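Local coordinates for protein mitochondrial edited mRNA stability factor 1 (PDB 6NL1) that probably acts in mitochondrial mRNA stability and 5' processing in Trypanosoma brucei as a Nudix-family enzyme, at residues Pro117-Ala122 with His132-Pro137; Ala123-Arg128 with His187-Ala192; Ala253-Leu258 with Ile264-Ser269. All blocks are in the same frame, centred on the assembly; numbering follows the deposited sequence.

Contact 1. Residues Pro117-Ala122 with His132-Pro137. With SO4 (sulfate ion), chain C.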
# COMPACT_ATOMS: atom_id res chain seq x y z
N PRO A 117 -0.28 -6.06 -1.68
CA PRO A 117 0.77 -6.47 -0.73
C PRO A 117 0.19 -6.88 0.62
O PRO A 117 0.65 -7.86 1.19
CB PRO A 117 1.63 -5.20 -0.59
CG PRO A 117 1.40 -4.44 -1.85
CD PRO A 117 -0.04 -4.71 -2.23
N MET A 118 -0.79 -6.13 1.12
CA MET A 118 -1.44 -6.46 2.39
C MET A 118 -2.89 -6.89 2.16
O MET A 118 -3.75 -6.66 3.01
CB MET A 118 -1.44 -5.26 3.36
CG MET A 118 -0.07 -4.86 3.93
SD MET A 118 0.75 -6.24 4.74
CE MET A 118 -0.37 -6.64 6.09
N ARG A 119 -3.16 -7.48 1.00
CA ARG A 119 -4.50 -8.00 0.71
C ARG A 119 -5.56 -6.91 0.71
O ARG A 119 -6.73 -7.15 1.01
CB ARG A 119 -4.88 -9.13 1.69
CG ARG A 119 -3.98 -10.37 1.52
CD ARG A 119 -4.40 -11.53 2.42
NE ARG A 119 -5.76 -12.02 2.16
CZ ARG A 119 -6.08 -12.93 1.24
NH1 ARG A 119 -5.14 -13.46 0.45
NH2 ARG A 119 -7.34 -13.30 1.10
N GLU A 120 -5.12 -5.71 0.36
CA GLU A 120 -6.02 -4.57 0.20
C GLU A 120 -7.20 -4.90 -0.71
O GLU A 120 -8.34 -4.58 -0.39
CB GLU A 120 -5.25 -3.37 -0.38
CG GLU A 120 -4.28 -2.74 0.60
CD GLU A 120 -2.88 -3.35 0.55
OE1 GLU A 120 -2.68 -4.44 -0.03
OE2 GLU A 120 -1.97 -2.71 1.11
N TRP A 121 -6.93 -5.53 -1.86
CA TRP A 121 -7.99 -5.82 -2.83
C TRP A 121 -8.62 -7.19 -2.64
O TRP A 121 -9.82 -7.35 -2.86
CB TRP A 121 -7.51 -5.55 -4.27
CG TRP A 121 -7.17 -4.11 -4.40
CD1 TRP A 121 -8.04 -3.06 -4.38
CD2 TRP A 121 -5.86 -3.53 -4.47
NE1 TRP A 121 -7.36 -1.87 -4.45
CE2 TRP A 121 -6.02 -2.13 -4.51
CE3 TRP A 121 -4.56 -4.07 -4.52
CZ2 TRP A 121 -4.93 -1.26 -4.59
CZ3 TRP A 121 -3.49 -3.20 -4.61
CH2 TRP A 121 -3.68 -1.81 -4.64
N ALA A 122 -7.83 -8.17 -2.21
CA ALA A 122 -8.37 -9.47 -1.84
C ALA A 122 -9.46 -9.33 -0.77
O ALA A 122 -10.54 -9.93 -0.88
CB ALA A 122 -7.25 -10.40 -1.36
N HIS A 132 -12.87 -16.14 -0.88
CA HIS A 132 -11.52 -16.04 -0.36
C HIS A 132 -10.50 -16.29 -1.48
O HIS A 132 -10.59 -17.27 -2.22
CB HIS A 132 -11.32 -17.03 0.78
CG HIS A 132 -9.93 -17.01 1.35
ND1 HIS A 132 -9.51 -16.07 2.26
CD2 HIS A 132 -8.87 -17.83 1.14
CE1 HIS A 132 -8.25 -16.30 2.58
NE2 HIS A 132 -7.84 -17.36 1.91
N ILE A 133 -9.52 -15.39 -1.58
CA ILE A 133 -8.49 -15.46 -2.62
C ILE A 133 -7.10 -15.80 -2.05
O ILE A 133 -6.66 -15.22 -1.05
CB ILE A 133 -8.41 -14.12 -3.37
CG1 ILE A 133 -9.63 -13.98 -4.29
CG2 ILE A 133 -7.13 -14.01 -4.16
CD1 ILE A 133 -9.83 -12.58 -4.81
N GLU A 134 -6.42 -16.73 -2.70
CA GLU A 134 -5.08 -17.13 -2.31
C GLU A 134 -4.20 -17.11 -3.56
O GLU A 134 -4.65 -17.51 -4.63
CB GLU A 134 -5.13 -18.54 -1.70
CG GLU A 134 -4.04 -18.87 -0.70
CD GLU A 134 -4.19 -18.12 0.61
OE1 GLU A 134 -5.19 -18.36 1.32
OE2 GLU A 134 -3.31 -17.30 0.92
N LEU A 135 -2.96 -16.64 -3.44
CA LEU A 135 -2.02 -16.58 -4.57
C LEU A 135 -0.74 -17.33 -4.25
O LEU A 135 -0.32 -17.37 -3.10
CB LEU A 135 -1.60 -15.13 -4.86
CG LEU A 135 -2.52 -14.14 -5.56
CD1 LEU A 135 -3.71 -13.82 -4.69
CD2 LEU A 135 -1.72 -12.88 -5.86
N GLU A 136 -0.08 -17.86 -5.27
CA GLU A 136 1.24 -18.45 -5.10
C GLU A 136 2.02 -18.34 -6.40
O GLU A 136 1.42 -18.35 -7.48
CB GLU A 136 1.14 -19.94 -4.70
CG GLU A 136 0.56 -20.81 -5.84
CD GLU A 136 0.19 -22.24 -5.41
OE1 GLU A 136 0.18 -22.54 -4.20
OE2 GLU A 136 -0.09 -23.07 -6.31
N PRO A 137 3.34 -18.23 -6.32
CA PRO A 137 4.13 -18.33 -7.55
C PRO A 137 3.98 -19.76 -8.08
O PRO A 137 4.07 -20.72 -7.33
CB PRO A 137 5.56 -18.08 -7.08
CG PRO A 137 5.42 -17.41 -5.72
CD PRO A 137 4.18 -18.02 -5.13
S SO4 C . -9.05 -11.45 3.97
O1 SO4 C . -9.10 -12.59 4.89
O2 SO4 C . -10.08 -10.49 4.35
O3 SO4 C . -7.74 -10.81 4.03
O4 SO4 C . -9.29 -11.93 2.60
O HOH W 1 -10.57 -12.74 -0.75
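Arg119 and Ala122 meet Ile133 where the start of helix 120-129 comes up against strand 132-137, an outermost strand of an antiparallel four-stranded sheet. The buried side is small and apolar: CB of Ala122 lies 4.4 Å from CB of Ile133, Ile133 also packing on Val174 and Leu176 of strand 171-178. Beside this pair, water 1 joins the backbones, donating to Ala122 O at 2.8 Å and accepting from Ile133 N.

The other side is polar and partly exposed. The Arg119 guanidinium grips a single atom end-on, with NH1 at 2.8 Å and NH2 at 3.0 Å from Ile133 O; that oxygen lies in the guanidinium plane, and NH2 meets it on a lone pair in the carbonyl plane. A bend at chi3 (61°) turns the group back over its own segment, where Ala122 CB covers the centre of one face. The adjoining NE/NH2 edge holds a sulfate, probably from the crystallisation liquor, bound by NE to O3 and by NH2 to O4, both nearly straight at 171°. NH2 is thus shared between carbonyl and sulfate, which fixes the rotation of the group.

His132 comes alongside with CE1 near NH2, obliquely to both flat groups. Its ring is held at two points: ND1 is hydrogen-bonded to Lys126 NZ, while His132 NE2 donates to Glu134 OE1 at 2.9 Å. The second carboxylate oxygen of Glu134, OE2, stays 4.3 Å from Arg119 NH1 and well out of the guanidinium plane, a proximity of charges without an N-H pointing at it.

Contact 2. Residues Ala123-Arg128 with His187-Ala192. With SO4 (sulfate ion), chain C.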
# COMPACT_ATOMS: atom_id res chain seq x y z
N ALA A 123 -9.18 -8.54 0.26
CA ALA A 123 -10.15 -8.30 1.33
C ALA A 123 -11.40 -7.58 0.84
O ALA A 123 -12.50 -7.87 1.30
CB ALA A 123 -9.51 -7.53 2.49
N GLU A 124 -11.24 -6.66 -0.11
CA GLU A 124 -12.42 -5.99 -0.66
C GLU A 124 -13.28 -6.97 -1.45
O GLU A 124 -14.51 -6.94 -1.37
CB GLU A 124 -12.06 -4.78 -1.53
CG GLU A 124 -13.33 -4.04 -1.95
CD GLU A 124 -13.11 -2.79 -2.79
OE1 GLU A 124 -11.95 -2.44 -3.10
OE2 GLU A 124 -14.13 -2.17 -3.14
N LEU A 125 -12.64 -7.84 -2.21
CA LEU A 125 -13.35 -8.88 -2.95
C LEU A 125 -14.11 -9.81 -2.00
O LEU A 125 -15.23 -10.21 -2.28
CB LEU A 125 -12.37 -9.68 -3.83
CG LEU A 125 -11.85 -8.87 -5.03
CD1 LEU A 125 -10.60 -9.47 -5.66
CD2 LEU A 125 -12.93 -8.72 -6.08
N LYS A 126 -13.48 -10.13 -0.87
CA LYS A 126 -14.15 -10.97 0.12
C LYS A 126 -15.35 -10.24 0.72
O LYS A 126 -16.42 -10.83 0.90
CB LYS A 126 -13.19 -11.40 1.24
CG LYS A 126 -13.90 -12.25 2.28
CD LYS A 126 -12.96 -12.77 3.34
CE LYS A 126 -12.16 -13.96 2.83
NZ LYS A 126 -11.21 -14.46 3.87
N TYR A 127 -15.16 -8.97 1.02
CA TYR A 127 -16.22 -8.15 1.58
C TYR A 127 -17.42 -8.10 0.63
O TYR A 127 -18.56 -8.18 1.06
CB TYR A 127 -15.70 -6.73 1.85
CG TYR A 127 -16.81 -5.73 2.12
CD1 TYR A 127 -17.55 -5.78 3.30
CD2 TYR A 127 -17.14 -4.75 1.18
CE1 TYR A 127 -18.59 -4.88 3.56
CE2 TYR A 127 -18.17 -3.84 1.43
CZ TYR A 127 -18.89 -3.91 2.62
OH TYR A 127 -19.92 -3.03 2.88
N ARG A 128 -17.14 -7.98 -0.66
CA ARG A 128 -18.21 -7.85 -1.64
C ARG A 128 -18.90 -9.16 -2.00
O ARG A 128 -20.08 -9.16 -2.31
CB ARG A 128 -17.68 -7.19 -2.91
CG ARG A 128 -17.37 -5.70 -2.81
CD ARG A 128 -16.69 -5.27 -4.10
NE ARG A 128 -16.51 -3.83 -4.25
CZ ARG A 128 -17.39 -3.04 -4.85
NH1 ARG A 128 -18.53 -3.53 -5.32
NH2 ARG A 128 -17.14 -1.74 -4.95
N HIS A 187 -15.49 -13.14 -9.94
CA HIS A 187 -14.94 -13.19 -11.30
C HIS A 187 -15.22 -11.90 -12.08
O HIS A 187 -14.33 -11.34 -12.72
CB HIS A 187 -15.50 -14.40 -12.05
CG HIS A 187 -15.25 -14.37 -13.52
ND1 HIS A 187 -14.04 -14.73 -14.08
CD2 HIS A 187 -16.05 -14.04 -14.56
CE1 HIS A 187 -14.10 -14.61 -15.39
NE2 HIS A 187 -15.31 -14.19 -15.71
N LYS A 188 -16.46 -11.42 -12.02
CA LYS A 188 -16.84 -10.18 -12.71
C LYS A 188 -16.06 -8.98 -12.17
O LYS A 188 -15.61 -8.12 -12.93
CB LYS A 188 -18.35 -9.93 -12.56
CG LYS A 188 -19.14 -10.16 -13.83
CD LYS A 188 -18.65 -11.41 -14.56
CE LYS A 188 -19.14 -11.43 -16.01
NZ LYS A 188 -18.16 -12.09 -16.92
N LEU A 189 -15.92 -8.92 -10.85
CA LEU A 189 -15.18 -7.83 -10.22
C LEU A 189 -13.69 -7.85 -10.59
O LEU A 189 -13.06 -6.81 -10.70
CB LEU A 189 -15.36 -7.88 -8.70
CG LEU A 189 -16.78 -7.56 -8.23
CD1 LEU A 189 -16.97 -7.91 -6.77
CD2 LEU A 189 -17.13 -6.09 -8.48
N MET A 190 -13.14 -9.04 -10.76
CA MET A 190 -11.72 -9.17 -11.07
C MET A 190 -11.45 -8.68 -12.49
O MET A 190 -10.45 -8.01 -12.74
CB MET A 190 -11.27 -10.63 -10.89
CG MET A 190 -11.30 -11.08 -9.43
SD MET A 190 -11.23 -12.87 -9.24
CE MET A 190 -9.60 -13.22 -9.90
N GLU A 191 -12.36 -9.00 -13.41
CA GLU A 191 -12.22 -8.53 -14.78
C GLU A 191 -12.24 -7.01 -14.84
O GLU A 191 -11.47 -6.41 -15.59
CB GLU A 191 -13.28 -9.14 -15.69
CG GLU A 191 -13.09 -10.62 -15.90
CD GLU A 191 -13.99 -11.19 -16.97
OE1 GLU A 191 -13.60 -12.21 -17.58
OE2 GLU A 191 -15.09 -10.63 -17.18
N ALA A 192 -13.08 -6.39 -14.03
CA ALA A 192 -13.11 -4.93 -13.95
C ALA A 192 -11.83 -4.42 -13.31
O ALA A 192 -11.26 -3.41 -13.74
CB ALA A 192 -14.32 -4.45 -13.16
S SO4 C . -9.05 -11.45 3.97
O1 SO4 C . -9.10 -12.59 4.89
O2 SO4 C . -10.08 -10.49 4.35
O3 SO4 C . -7.74 -10.81 4.03
O4 SO4 C . -9.29 -11.93 2.60
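A helix-helix packing between helix 120-129 and helix 180-193 brings Leu125 against Leu189 and Met190. The two segments run roughly antiparallel, at 143° between their N-to-C directions, and their axes come no closer than 10.8 Å, so side chains rather than backbones fill the interface. Leu125 carries the buried part. Its two methyl groups divide the work: CD2 reaches Leu189 CB at 3.7 Å, the side chains sliding past each other in opposite directions, while CD1 approaches Met190 CG at 4.2 Å, with these two chains crossing at about a right angle. In Leu125, chi1 of -71° places CG opposite the carbonyl carbon and beside the backbone N, from where the fork spans both partners.

Toward solvent the interface becomes a mixed one. CD1 of Leu189 rests on the aliphatic stem of Arg128, 3.8 Å from its CD and 4.0 Å from its CB. The Arg128 chain is extended from CG to NE, and NE donates to Glu124 OE2 at 3.1 Å in a salt bridge one helical turn back, with the donor approaching from above the carboxylate plane. This pairing probably steadies the stem. Elsewhere on the same helix, Lys126 NZ holds sulfate O1 at 3.0 Å, with a weaker bond to O4; NZ is also hydrogen-bonded to His132 ND1.

Tyr247, from the loop ahead of helix 250-262, touches Arg128, Leu189 and Ala192, and Leu246 N of that loop bonds to Glu124 OE1. Leu125 also packs on Ile133 of strand 132-137, so helix 120-129 meets that edge strand on one flank and helix 180-193 on another.

Contact 3. Residues Ala253-Leu258 with Ile264-Ser269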
# COMPACT_ATOMS: atom_id res chain seq x y z
N ALA A 253 -9.25 8.84 -4.16
CA ALA A 253 -8.64 7.97 -3.16
C ALA A 253 -7.60 8.72 -2.32
O ALA A 253 -7.54 8.56 -1.10
CB ALA A 253 -8.02 6.74 -3.82
N ALA A 254 -6.79 9.56 -2.98
CA ALA A 254 -5.80 10.36 -2.25
C ALA A 254 -6.49 11.26 -1.23
O ALA A 254 -6.06 11.36 -0.08
CB ALA A 254 -4.96 11.20 -3.21
N ILE A 255 -7.56 11.92 -1.65
CA ILE A 255 -8.26 12.85 -0.78
C ILE A 255 -8.95 12.13 0.38
O ILE A 255 -8.86 12.58 1.52
CB ILE A 255 -9.28 13.70 -1.58
CG1 ILE A 255 -8.53 14.62 -2.56
CG2 ILE A 255 -10.16 14.52 -0.64
CD1 ILE A 255 -9.43 15.36 -3.54
N ARG A 256 -9.60 11.01 0.09
CA ARG A 256 -10.29 10.23 1.11
C ARG A 256 -9.31 9.70 2.15
O ARG A 256 -9.54 9.80 3.36
CB ARG A 256 -11.05 9.06 0.48
CG ARG A 256 -11.66 8.07 1.50
CD ARG A 256 -12.34 6.87 0.81
NE ARG A 256 -11.42 6.13 -0.06
CZ ARG A 256 -10.57 5.20 0.35
NH1 ARG A 256 -10.50 4.86 1.64
NH2 ARG A 256 -9.77 4.60 -0.52
N THR A 257 -8.20 9.13 1.69
CA THR A 257 -7.27 8.48 2.61
C THR A 257 -6.37 9.47 3.34
O THR A 257 -5.85 9.14 4.39
CB THR A 257 -6.45 7.36 1.91
OG1 THR A 257 -5.68 7.90 0.84
CG2 THR A 257 -7.40 6.28 1.37
N LEU A 258 -6.19 10.66 2.78
CA LEU A 258 -5.56 11.75 3.54
C LEU A 258 -6.41 12.01 4.78
O LEU A 258 -5.89 12.10 5.90
CB LEU A 258 -5.47 13.04 2.72
CG LEU A 258 -5.18 14.29 3.55
CD1 LEU A 258 -3.78 14.23 4.19
CD2 LEU A 258 -5.31 15.54 2.70
N ILE A 264 -7.54 15.71 7.82
CA ILE A 264 -7.50 16.91 6.99
C ILE A 264 -8.38 16.81 5.74
O ILE A 264 -8.33 15.83 4.99
CB ILE A 264 -6.06 17.24 6.53
CG1 ILE A 264 -5.18 17.58 7.74
CG2 ILE A 264 -6.06 18.40 5.53
CD1 ILE A 264 -3.72 17.73 7.38
N THR A 265 -9.18 17.85 5.52
CA THR A 265 -10.00 17.94 4.32
C THR A 265 -9.37 18.93 3.35
O THR A 265 -9.18 20.10 3.71
CB THR A 265 -11.43 18.41 4.66
OG1 THR A 265 -12.06 17.47 5.53
CG2 THR A 265 -12.27 18.57 3.39
N VAL A 266 -9.04 18.48 2.15
CA VAL A 266 -8.59 19.40 1.09
C VAL A 266 -9.56 19.37 -0.07
O VAL A 266 -10.25 18.38 -0.30
CB VAL A 266 -7.20 19.03 0.51
CG1 VAL A 266 -6.10 19.42 1.47
CG2 VAL A 266 -7.15 17.54 0.14
N ASP A 267 -9.60 20.46 -0.82
CA ASP A 267 -10.45 20.53 -2.01
C ASP A 267 -9.72 19.98 -3.24
O ASP A 267 -8.54 20.27 -3.45
CB ASP A 267 -10.91 21.97 -2.25
CG ASP A 267 -11.97 22.06 -3.33
OD1 ASP A 267 -13.17 21.91 -3.01
OD2 ASP A 267 -11.62 22.27 -4.51
N ALA A 268 -10.43 19.21 -4.06
CA ALA A 268 -9.84 18.60 -5.25
C ALA A 268 -9.06 19.58 -6.14
O ALA A 268 -8.09 19.18 -6.79
CB ALA A 268 -10.91 17.87 -6.06
N SER A 269 -9.50 20.83 -6.20
CA SER A 269 -8.88 21.82 -7.09
C SER A 269 -7.49 22.25 -6.62
O SER A 269 -6.72 22.84 -7.38
CB SER A 269 -9.78 23.06 -7.25
OG SER A 269 -9.95 23.73 -6.01
O HOH W 2 -8.98 15.21 2.65
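Ile255 and Leu258, one turn apart on helix 250-262, face the chain that leaves this helix for strand 272-277. The helix belongs to the Nudix region, and the sequence from Arg256 to Ile264 follows the closing half of the Nudix box, except that Thr257 stands where the consensus has a glutamate; Ile264 takes the final hydrophobic position.

The segment opens with Ala253, whose carbonyl oxygen takes two donors from Thr257: the backbone N and, at 2.8 Å, OG1, arriving from opposite faces of the carbonyl plane. Ile255 is the first to cross. Its CD1 reaches farthest along the returning chain, lying 3.7 Å from Ala268 CA and close to Ala268 CB, whereas CG2 approaches Val266 O and CG1 is 4.2 Å from Val266 CG2. The backbone oxygen of Ile255 is tied over by water 2, which donates to it at 2.9 Å and accepts a weak bond from Val266 N; the same water lies doubtfully close to Ile264 O. Arg256, next in line, turns to the other side and forms salt bridges with Glu248 and Glu260.

Leu258 ends the walk. With chi1 at 165°, CG stands opposite the backbone N, and CD2 touches two partners: Val266 CG2 at 3.7 Å, crossing at about a right angle, and Ile264 CG2 at 4.1 Å. CG of Leu258 also lies near Ile264 O. Where the path bends into the short 3-10 turn, Asp267 OD2 accepts from Ser269 N at 3.1 Å, an Asx turn, and from Ser269 OG as well.

Strand 200-207 lies against this cluster: Leu203 and Ile205 touch Leu258, Ile205 also meets Val266, and Thr257 packs on Val201, which sets the helix and its returning chain against the mixed sheet.

In the fold
Contacts 1 and 2 share helix 120-129, their centres 11 Å apart, and their segments alternate along the chain. They touch directly: Lys126 meets His132, Leu125 packs on Ile133, and Arg119 and Lys126 hold one sulfate. Together they build the region around the four-stranded antiparallel sheet, joining its edge and helix 180-193. Contact 3 follows later in sequence, in the Nudix part beside the mixed sheet, across the chain's centre from contact 1; its centre is 27 Å from that of contact 1 and 25 Å from that of contact 2. Its Leu258 side chain is about 9 Å from that of Arg202, which binds GDP in another structure of this protein but has none here.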